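Local coordinates for protein geranyltranstransferase (Thermotoga neapolitana, PDB 4WK5) that probably acts as a prenyltransferase of the FPP/GGPP synthase family, a magnesium-dependent group of enzymes that builds isoprenoid chains, at residues A[24-32]-A[58-69]; A[140-149]-A[192-200]. All coordinates share one frame; numbering follows the deposited sequence. Where two conformers were deposited one is given.

How the contacts relate
Along the chain the two contacts come in series. Contact 1 closes first: helix 23-36 leads through helix 43-53 and returns as helix 59-70, which crosses it. After helices 75-96 and 119-138 have passed, contact 2 brings the start of helix 143-166 against the C-terminal part of helix 175-201, closing a second, largely helical loop of 42 residues. Neither loop encloses or crosses the other, yet their centres lie about 16 Å apart, and helix 59-70 joins them: L63 and V64, on contact 1's second segment, pack against C193 and F194 of 192-200. The N-terminal helix is thus tied through helix 59-70 to the antiparallel pair of contact 2.

Contact 1 (A[24-32]-A[58-69]); sequences KKETIERRI and RIRPLLVLTVGE
The aliphatic side chain of I28 makes the tightly packed part of this contact, reaching across between P61, L62 and L65. Its CD1 lies 3.6 Å from P61 CB and also touches L62 CD2, while the I28 and L65 side chains slide past each other in opposite directions, with I28 CG1 3.8 Å from L65 CD1. CG1 stands anti to the carbonyl carbon (chi1 -67°), which carries CD1 over the first turn of helix 59-70, and CG2 rests on the proline ring.

At one end of this apolar patch R58, the N-cap residue of helix 59-70, grips E29 side-on with two nitrogens. R58 NH2 reaches E29 OE1 at 3.0 Å, on its syn side, and R58 NE meets E29 OE2 at 2.8 Å from above the carboxylate plane; the carboxylate and guanidinium planes are 47° apart. K25 NZ approaches E29 OE2 from the opposite face, at 2.7 Å, so this oxygen is held between two cations, whose mutual repulsion the carboxylate probably offsets. A second carboxylate, E86, pairs with R58 NH1, which further fixes the guanidinium.

The more solvent-facing side is K24's: its aliphatic chain still fits as a knob among L62, L65, T66 and E69, but its ammonium end, turned at the last torsion, makes only a weak bond within a salt bridge, K24 NZ to E69 OE1 at 3.0 Å; R279 holds the other carboxylate oxygen.

The helical segments 24-32 and 59-69 cross at 119°, with a hydrophobic centre flanked by ion pairs, as part of the all-α fold of the polyprenyl synthetase family.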
loop_
_atom_site.group_PDB
_atom_site.type_symbol
_atom_site.label_atom_id
_atom_site.label_comp_id
_atom_site.label_asym_id
_atom_site.label_seq_id
_atom_site.Cartn_x
_atom_site.Cartn_y
_atom_site.Cartn_z
ATOM N N LYS A 24 -3.278 4.272 -27.637
ATOM C CA LYS A 24 -3.681 3.898 -26.286
ATOM C C LYS A 24 -2.496 4.010 -25.339
ATOM O O LYS A 24 -2.646 4.449 -24.194
ATOM C CB LYS A 24 -4.233 2.472 -26.236
ATOM C CG LYS A 24 -5.651 2.280 -26.746
ATOM C CD LYS A 24 -6.064 0.824 -26.501
ATOM C CE LYS A 24 -7.394 0.461 -27.131
ATOM N NZ LYS A 24 -7.350 0.378 -28.621
ATOM N N LYS A 25 -1.317 3.610 -25.809
ATOM C CA LYS A 25 -0.141 3.669 -24.933
ATOM C C LYS A 25 0.224 5.120 -24.629
ATOM O O LYS A 25 0.601 5.454 -23.501
ATOM C CB LYS A 25 1.059 2.946 -25.550
ATOM C CG LYS A 25 2.173 2.680 -24.544
ATOM C CD LYS A 25 3.314 1.857 -25.128
ATOM C CE LYS A 25 4.544 1.910 -24.227
ATOM N NZ LYS A 25 5.031 3.310 -23.976
ATOM N N GLU A 26 0.102 5.993 -25.624
ATOM C CA GLU A 26 0.381 7.400 -25.389
ATOM C C GLU A 26 -0.587 7.967 -24.343
ATOM O O GLU A 26 -0.179 8.740 -23.482
ATOM C CB GLU A 26 0.329 8.189 -26.700
ATOM C CG GLU A 26 1.592 7.959 -27.516
ATOM C CD GLU A 26 1.693 8.829 -28.748
ATOM O OE1 GLU A 26 0.694 9.485 -29.118
ATOM O OE2 GLU A 26 2.792 8.854 -29.344
ATOM N N THR A 27 -1.847 7.541 -24.392
ATOM C CA THR A 27 -2.835 7.955 -23.399
ATOM C C THR A 27 -2.415 7.521 -21.996
ATOM O O THR A 27 -2.483 8.308 -21.040
ATOM C CB THR A 27 -4.222 7.384 -23.725
ATOM O OG1 THR A 27 -4.683 7.976 -24.941
ATOM C CG2 THR A 27 -5.210 7.690 -22.608
ATOM N N ILE A 28 -1.933 6.287 -21.894
ATOM C CA ILE A 28 -1.441 5.763 -20.617
ATOM C C ILE A 28 -0.224 6.562 -20.135
ATOM O O ILE A 28 -0.168 6.960 -18.971
ATOM C CB ILE A 28 -1.088 4.266 -20.725
ATOM C CG1 ILE A 28 -2.366 3.445 -20.943
ATOM C CG2 ILE A 28 -0.371 3.781 -19.460
ATOM C CD1 ILE A 28 -2.104 2.061 -21.514
ATOM N N GLU A 29 0.739 6.811 -21.016
ATOM C CA GLU A 29 1.953 7.525 -20.610
ATOM C C GLU A 29 1.657 8.949 -20.160
ATOM O O GLU A 29 2.257 9.449 -19.199
ATOM C CB GLU A 29 2.980 7.546 -21.745
ATOM C CG GLU A 29 3.406 6.152 -22.214
ATOM C CD GLU A 29 4.333 5.440 -21.226
ATOM O OE1 GLU A 29 4.713 6.040 -20.189
ATOM O OE2 GLU A 29 4.673 4.270 -21.488
ATOM N N ARG A 30 0.750 9.605 -20.876
ATOM C CA ARG A 30 0.329 10.961 -20.544
ATOM C C ARG A 30 -0.290 11.031 -19.157
ATOM O O ARG A 30 0.076 11.881 -18.334
ATOM C CB ARG A 30 -0.670 11.462 -21.588
ATOM C CG ARG A 30 -1.309 12.809 -21.277
ATOM C CD ARG A 30 -0.286 13.922 -21.257
ATOM N NE ARG A 30 -0.928 15.235 -21.274
ATOM C CZ ARG A 30 -0.413 16.329 -20.724
ATOM N NH1 ARG A 30 0.753 16.272 -20.091
ATOM N NH2 ARG A 30 -1.068 17.482 -20.803
ATOM N N ARG A 31 -1.233 10.134 -18.889
ATOM C CA ARG A 31 -1.910 10.184 -17.607
ATOM C C ARG A 31 -0.969 9.795 -16.464
ATOM O O ARG A 31 -0.983 10.428 -15.406
ATOM C CB ARG A 31 -3.143 9.278 -17.600
ATOM C CG ARG A 31 -3.823 9.235 -16.237
ATOM C CD ARG A 31 -4.407 10.593 -15.835
ATOM N NE ARG A 31 -5.596 10.910 -16.616
ATOM C CZ ARG A 31 -6.821 10.492 -16.310
ATOM N NH1 ARG A 31 -7.017 9.735 -15.239
ATOM N NH2 ARG A 31 -7.847 10.824 -17.082
ATOM N N ILE A 32 -0.142 8.771 -16.664
ATOM C CA ILE A 32 0.674 8.319 -15.544
ATOM C C ILE A 32 1.754 9.373 -15.210
ATOM O O ILE A 32 2.090 9.554 -14.038
ATOM C CB ILE A 32 1.287 6.901 -15.796
ATOM C CG1 ILE A 32 1.673 6.251 -14.461
ATOM C CG2 ILE A 32 2.442 6.927 -16.795
ATOM C CD1 ILE A 32 2.127 4.795 -14.582
ATOM N N ARG A 58 3.979 -1.662 -20.765
ATOM C CA ARG A 58 2.620 -1.271 -20.375
ATOM C C ARG A 58 1.562 -2.302 -20.758
ATOM O O ARG A 58 0.433 -1.943 -21.063
ATOM C CB ARG A 58 2.225 0.090 -20.992
ATOM C CG ARG A 58 3.236 1.223 -20.803
ATOM C CD ARG A 58 3.551 1.493 -19.323
ATOM N NE ARG A 58 4.321 2.730 -19.187
ATOM C CZ ARG A 58 5.081 3.033 -18.135
ATOM N NH1 ARG A 58 5.178 2.200 -17.096
ATOM N NH2 ARG A 58 5.742 4.186 -18.121
ATOM N N ILE A 59 1.908 -3.585 -20.716
ATOM C CA ILE A 59 0.959 -4.620 -21.134
ATOM C C ILE A 59 -0.320 -4.622 -20.289
ATOM O O ILE A 59 -1.427 -4.730 -20.815
ATOM C CB ILE A 59 1.620 -6.007 -21.083
ATOM C CG1 ILE A 59 2.758 -6.083 -22.109
ATOM C CG2 ILE A 59 0.601 -7.098 -21.342
ATOM C CD1 ILE A 59 2.367 -5.616 -23.501
ATOM N N ARG A 60 -0.175 -4.466 -18.979
ATOM C CA ARG A 60 -1.344 -4.535 -18.104
ATOM C C ARG A 60 -2.325 -3.381 -18.331
ATOM O O ARG A 60 -3.519 -3.630 -18.504
ATOM C CB ARG A 60 -0.906 -4.600 -16.637
ATOM C CG ARG A 60 -0.215 -5.911 -16.284
ATOM C CD ARG A 60 0.584 -5.798 -14.968
ATOM N NE ARG A 60 1.379 -7.008 -14.728
ATOM C CZ ARG A 60 2.578 -7.235 -15.258
ATOM N NH1 ARG A 60 3.135 -6.335 -16.053
ATOM N NH2 ARG A 60 3.225 -8.369 -14.991
ATOM N N PRO A 61 -1.847 -2.116 -18.336
ATOM C CA PRO A 61 -2.852 -1.068 -18.571
ATOM C C PRO A 61 -3.429 -1.131 -19.985
ATOM O O PRO A 61 -4.602 -0.802 -20.187
ATOM C CB PRO A 61 -2.072 0.241 -18.353
ATOM C CG PRO A 61 -0.619 -0.129 -18.465
ATOM C CD PRO A 61 -0.539 -1.546 -17.947
ATOM N N LEU A 62 -2.618 -1.540 -20.955
ATOM C CA LEU A 62 -3.138 -1.711 -22.311
ATOM C C LEU A 62 -4.239 -2.766 -22.345
ATOM O O LEU A 62 -5.225 -2.601 -23.053
ATOM C CB LEU A 62 -2.021 -2.084 -23.285
ATOM C CG LEU A 62 -1.102 -0.944 -23.733
ATOM C CD1 LEU A 62 0.133 -1.510 -24.421
ATOM C CD2 LEU A 62 -1.857 -0.010 -24.671
ATOM N N LEU A 63 -4.078 -3.840 -21.577
ATOM C CA LEU A 63 -5.108 -4.872 -21.497
ATOM C C LEU A 63 -6.403 -4.328 -20.887
ATOM O O LEU A 63 -7.494 -4.613 -21.387
ATOM C CB LEU A 63 -4.591 -6.070 -20.695
ATOM C CG LEU A 63 -5.448 -7.313 -20.537
ATOM C CD1 LEU A 63 -5.691 -7.957 -21.914
ATOM C CD2 LEU A 63 -4.720 -8.276 -19.596
ATOM N N VAL A 64 -6.292 -3.529 -19.828
ATOM C CA VAL A 64 -7.475 -2.888 -19.258
ATOM C C VAL A 64 -8.204 -2.053 -20.327
ATOM O O VAL A 64 -9.430 -2.141 -20.469
ATOM C CB VAL A 64 -7.114 -2.003 -18.061
ATOM C CG1 VAL A 64 -8.337 -1.217 -17.591
ATOM C CG2 VAL A 64 -6.530 -2.866 -16.932
ATOM N N LEU A 65 -7.452 -1.267 -21.094
ATOM C CA LEU A 65 -8.070 -0.439 -22.123
ATOM C C LEU A 65 -8.683 -1.254 -23.255
ATOM O O LEU A 65 -9.745 -0.895 -23.763
ATOM C CB LEU A 65 -7.056 0.558 -22.700
ATOM C CG LEU A 65 -6.567 1.630 -21.726
ATOM C CD1 LEU A 65 -5.755 2.685 -22.472
ATOM C CD2 LEU A 65 -7.736 2.271 -21.004
ATOM N N THR A 66 -8.031 -2.339 -23.665
ATOM C CA THR A 66 -8.567 -3.097 -24.794
ATOM C C THR A 66 -9.799 -3.899 -24.383
ATOM O O THR A 66 -10.773 -3.958 -25.131
ATOM C CB THR A 66 -7.517 -4.039 -25.426
ATOM O OG1 THR A 66 -7.261 -5.148 -24.549
ATOM C CG2 THR A 66 -6.220 -3.256 -25.727
ATOM N N VAL A 67 -9.768 -4.499 -23.193
ATOM C CA VAL A 67 -10.922 -5.253 -22.713
ATOM C C VAL A 67 -12.096 -4.295 -22.511
ATOM O O VAL A 67 -13.234 -4.573 -22.916
ATOM C CB VAL A 67 -10.624 -5.991 -21.393
ATOM C CG1 VAL A 67 -11.901 -6.576 -20.807
ATOM C CG2 VAL A 67 -9.583 -7.096 -21.622
ATOM N N GLY A 68 -11.819 -3.156 -21.884
ATOM C CA GLY A 68 -12.850 -2.160 -21.668
ATOM C C GLY A 68 -13.448 -1.630 -22.957
ATOM O O GLY A 68 -14.661 -1.426 -23.052
ATOM N N GLU A 69 -12.610 -1.407 -23.961
ATOM C CA GLU A 69 -13.127 -0.920 -25.232
ATOM C C GLU A 69 -13.977 -2.001 -25.898
ATOM O O GLU A 69 -15.003 -1.702 -26.516
ATOM C CB GLU A 69 -11.999 -0.483 -26.164
ATOM C CG GLU A 69 -12.518 0.264 -27.400
ATOM C CD GLU A 69 -11.414 0.690 -28.344
ATOM O OE1 GLU A 69 -10.254 0.308 -28.098
ATOM O OE2 GLU A 69 -11.707 1.401 -29.332
#

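Contact 2 (A[140-149]-A[192-200]); sequences VREPKLFEEF and FCFSAPFLL
E148 OE2 is gripped by two partners: a water donates to it at 2.7 Å, and K209, from helix 206-229, forms a salt bridge with it. The same water donates to S195 OG at 2.9 Å, bridging the two helices, while S195 OG is also hydrogen-bonded to A191 O.

Beside this water-bridged polar group the side chains interlock. The methylene E148 CG meets the edge of the F192 ring in its plane, and the carboxylate lies nearly coplanar with that ring. F149, which also pairs edge-to-face with F134, turns its edge to a face of F192, with centroids 5.3 Å apart and planes at 62°. L145 is a knob among F192, A196, L199 and L200; with CG anti to the backbone N (chi1 -175°), its CD1 comes to 3.8 Å from A196 CB. An alanine in place of F192 would probably open a gap beside L145 and leave the F149 edge without this ring face to rest on.

Towards the start of helix 143-166, L200 CD2 presses closely on V140 CG1, at 3.5 Å. The segments 143-149 and 192-200 run nearly antiparallel, at 169°, and are therefore joined directly by apolar and aromatic contacts, whereas their polar link is indirect, through a water and a lysine-paired carboxylate.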
loop_
_atom_site.group_PDB
_atom_site.type_symbol
_atom_site.label_atom_id
_atom_site.label_comp_id
_atom_site.label_asym_id
_atom_site.label_seq_id
_atom_site.Cartn_x
_atom_site.Cartn_y
_atom_site.Cartn_z
ATOM N N VAL A 140 -12.737 5.918 -8.880
ATOM C CA VAL A 140 -13.702 5.317 -9.789
ATOM C C VAL A 140 -15.087 5.217 -9.150
ATOM O O VAL A 140 -16.105 5.211 -9.849
ATOM C CB VAL A 140 -13.223 3.928 -10.252
ATOM C CG1 VAL A 140 -14.190 3.334 -11.242
ATOM C CG2 VAL A 140 -11.840 4.036 -10.869
ATOM N N ARG A 141 -15.117 5.151 -7.821
ATOM C CA ARG A 141 -16.367 5.199 -7.053
ATOM C C ARG A 141 -17.261 3.988 -7.330
ATOM O O ARG A 141 -18.426 4.122 -7.708
ATOM C CB ARG A 141 -17.127 6.512 -7.338
ATOM N N GLU A 142 -16.687 2.798 -7.178
ATOM C CA GLU A 142 -17.433 1.545 -7.275
ATOM C C GLU A 142 -16.906 0.598 -6.206
ATOM O O GLU A 142 -15.816 0.052 -6.348
ATOM C CB GLU A 142 -17.305 0.916 -8.667
ATOM C CG GLU A 142 -17.663 1.845 -9.825
ATOM C CD GLU A 142 -18.515 1.170 -10.888
ATOM O OE1 GLU A 142 -19.085 0.093 -10.607
ATOM O OE2 GLU A 142 -18.615 1.721 -12.006
ATOM N N PRO A 143 -17.676 0.412 -5.120
ATOM C CA PRO A 143 -17.253 -0.333 -3.920
ATOM C C PRO A 143 -16.660 -1.710 -4.186
ATOM O O PRO A 143 -15.640 -2.091 -3.568
ATOM C CB PRO A 143 -18.551 -0.475 -3.122
ATOM C CG PRO A 143 -19.368 0.701 -3.542
ATOM C CD PRO A 143 -19.070 0.882 -5.005
ATOM N N LYS A 144 -17.296 -2.460 -5.084
ATOM C CA LYS A 144 -16.789 -3.780 -5.391
ATOM C C LYS A 144 -15.408 -3.665 -6.032
ATOM O O LYS A 144 -14.570 -4.545 -5.827
ATOM C CB LYS A 144 -17.756 -4.548 -6.296
ATOM C CG LYS A 144 -19.034 -4.951 -5.570
ATOM C CD LYS A 144 -20.031 -5.651 -6.483
ATOM C CE LYS A 144 -21.238 -6.128 -5.687
ATOM N NZ LYS A 144 -22.259 -6.800 -6.537
ATOM N N LEU A 145 -15.155 -2.586 -6.774
ATOM C CA LEU A 145 -13.842 -2.431 -7.411
ATOM C C LEU A 145 -12.729 -2.213 -6.379
ATOM O O LEU A 145 -11.642 -2.798 -6.492
ATOM C CB LEU A 145 -13.854 -1.278 -8.418
ATOM C CG LEU A 145 -12.570 -1.088 -9.225
ATOM C CD1 LEU A 145 -12.493 -2.115 -10.337
ATOM C CD2 LEU A 145 -12.465 0.326 -9.787
ATOM N N PHE A 146 -13.019 -1.369 -5.384
ATOM C CA PHE A 146 -12.090 -1.103 -4.282
ATOM C C PHE A 146 -11.686 -2.408 -3.637
ATOM O O PHE A 146 -10.502 -2.704 -3.446
ATOM C CB PHE A 146 -12.719 -0.206 -3.204
ATOM C CG PHE A 146 -13.299 1.079 -3.714
ATOM C CD1 PHE A 146 -12.952 1.583 -4.954
ATOM C CD2 PHE A 146 -14.181 1.799 -2.922
ATOM C CE1 PHE A 146 -13.488 2.770 -5.407
ATOM C CE2 PHE A 146 -14.720 2.985 -3.367
ATOM C CZ PHE A 146 -14.376 3.469 -4.615
ATOM N N GLU A 147 -12.705 -3.182 -3.287
ATOM C CA GLU A 147 -12.520 -4.455 -2.602
ATOM C C GLU A 147 -11.711 -5.426 -3.462
ATOM O O GLU A 147 -10.750 -6.057 -2.993
ATOM C CB GLU A 147 -13.891 -5.049 -2.250
ATOM C CG GLU A 147 -13.868 -6.106 -1.168
ATOM C CD GLU A 147 -15.272 -6.496 -0.724
ATOM O OE1 GLU A 147 -16.139 -5.599 -0.622
ATOM O OE2 GLU A 147 -15.506 -7.698 -0.484
ATOM N N GLU A 148 -12.072 -5.514 -4.737
ATOM C CA GLU A 148 -11.384 -6.426 -5.648
ATOM C C GLU A 148 -9.923 -6.042 -5.826
ATOM O O GLU A 148 -9.046 -6.904 -5.829
ATOM C CB GLU A 148 -12.087 -6.453 -7.005
ATOM C CG GLU A 148 -11.557 -7.485 -7.973
ATOM C CD GLU A 148 -12.010 -8.898 -7.634
ATOM O OE1 GLU A 148 -12.930 -9.052 -6.803
ATOM O OE2 GLU A 148 -11.447 -9.855 -8.204
ATOM N N PHE A 149 -9.665 -4.743 -5.981
ATOM C CA PHE A 149 -8.293 -4.272 -6.084
ATOM C C PHE A 149 -7.481 -4.574 -4.823
ATOM O O PHE A 149 -6.336 -5.036 -4.906
ATOM C CB PHE A 149 -8.254 -2.765 -6.370
ATOM C CG PHE A 149 -6.867 -2.253 -6.638
ATOM C CD1 PHE A 149 -6.241 -2.534 -7.848
ATOM C CD2 PHE A 149 -6.178 -1.512 -5.684
ATOM C CE1 PHE A 149 -4.958 -2.072 -8.119
ATOM C CE2 PHE A 149 -4.891 -1.038 -5.952
ATOM C CZ PHE A 149 -4.282 -1.322 -7.182
ATOM N N PHE A 192 -7.236 -9.209 -12.558
ATOM C CA PHE A 192 -7.876 -7.941 -12.251
ATOM C C PHE A 192 -8.009 -7.087 -13.511
ATOM O O PHE A 192 -9.005 -6.374 -13.669
ATOM C CB PHE A 192 -7.102 -7.181 -11.163
ATOM C CG PHE A 192 -7.733 -5.874 -10.779
ATOM C CD1 PHE A 192 -8.800 -5.839 -9.887
ATOM C CD2 PHE A 192 -7.269 -4.676 -11.317
ATOM C CE1 PHE A 192 -9.387 -4.621 -9.534
ATOM C CE2 PHE A 192 -7.851 -3.465 -10.966
ATOM C CZ PHE A 192 -8.906 -3.438 -10.077
ATOM N N CYS A 193 -7.032 -7.172 -14.413
ATOM C CA CYS A 193 -7.113 -6.420 -15.674
ATOM C C CYS A 193 -8.332 -6.824 -16.493
ATOM O O CYS A 193 -8.897 -5.993 -17.186
ATOM C CB CYS A 193 -5.857 -6.602 -16.527
ATOM S SG CYS A 193 -4.390 -5.849 -15.816
ATOM N N PHE A 194 -8.720 -8.099 -16.425
ATOM C CA PHE A 194 -9.961 -8.574 -17.047
ATOM C C PHE A 194 -11.209 -8.267 -16.212
ATOM O O PHE A 194 -12.235 -7.851 -16.749
ATOM C CB PHE A 194 -9.873 -10.088 -17.292
ATOM C CG PHE A 194 -9.070 -10.465 -18.502
ATOM C CD1 PHE A 194 -9.669 -10.518 -19.753
ATOM C CD2 PHE A 194 -7.733 -10.801 -18.395
ATOM C CE1 PHE A 194 -8.936 -10.874 -20.869
ATOM C CE2 PHE A 194 -6.994 -11.160 -19.508
ATOM C CZ PHE A 194 -7.596 -11.200 -20.746
ATOM N N SER A 195 -11.119 -8.487 -14.903
ATOM C CA SER A 195 -12.252 -8.308 -13.987
ATOM C C SER A 195 -12.756 -6.869 -13.915
ATOM O O SER A 195 -13.964 -6.609 -13.944
ATOM C CB SER A 195 -11.866 -8.755 -12.567
ATOM O OG SER A 195 -11.583 -10.136 -12.516
ATOM N N ALA A 196 -11.818 -5.937 -13.802
ATOM C CA ALA A 196 -12.159 -4.546 -13.512
ATOM C C ALA A 196 -13.070 -3.910 -14.576
ATOM O O ALA A 196 -14.060 -3.274 -14.216
ATOM C CB ALA A 196 -10.880 -3.716 -13.329
ATOM N N PRO A 197 -12.765 -4.084 -15.884
ATOM C CA PRO A 197 -13.699 -3.475 -16.840
ATOM C C PRO A 197 -15.092 -4.092 -16.762
ATOM O O PRO A 197 -16.081 -3.378 -16.936
ATOM C CB PRO A 197 -13.065 -3.776 -18.209
ATOM C CG PRO A 197 -11.640 -4.060 -17.929
ATOM C CD PRO A 197 -11.605 -4.688 -16.565
ATOM N N PHE A 198 -15.169 -5.402 -16.527
ATOM C CA PHE A 198 -16.470 -6.067 -16.426
ATOM C C PHE A 198 -17.235 -5.534 -15.211
ATOM O O PHE A 198 -18.460 -5.390 -15.254
ATOM C CB PHE A 198 -16.308 -7.590 -16.350
ATOM C CG PHE A 198 -16.169 -8.253 -17.694
ATOM C CD1 PHE A 198 -15.025 -8.074 -18.461
ATOM C CD2 PHE A 198 -17.187 -9.043 -18.201
ATOM C CE1 PHE A 198 -14.898 -8.675 -19.702
ATOM C CE2 PHE A 198 -17.067 -9.647 -19.433
ATOM C CZ PHE A 198 -15.923 -9.464 -20.187
ATOM N N LEU A 199 -16.515 -5.221 -14.135
ATOM C CA LEU A 199 -17.137 -4.593 -12.967
ATOM C C LEU A 199 -17.675 -3.208 -13.316
ATOM O O LEU A 199 -18.797 -2.858 -12.942
ATOM C CB LEU A 199 -16.144 -4.492 -11.799
ATOM C CG LEU A 199 -16.014 -5.753 -10.935
ATOM C CD1 LEU A 199 -14.777 -5.694 -10.045
ATOM C CD2 LEU A 199 -17.278 -5.969 -10.103
ATOM N N LEU A 200 -16.879 -2.428 -14.039
ATOM C CA LEU A 200 -17.286 -1.086 -14.452
ATOM C C LEU A 200 -18.539 -1.111 -15.326
ATOM O O LEU A 200 -19.354 -0.189 -15.275
ATOM C CB LEU A 200 -16.152 -0.386 -15.201
ATOM C CG LEU A 200 -14.877 -0.135 -14.395
ATOM C CD1 LEU A 200 -13.856 0.631 -15.212
ATOM C CD2 LEU A 200 -15.220 0.620 -13.143
HETATM O O HOH W 1 -9.756 -9.937 -10.296
#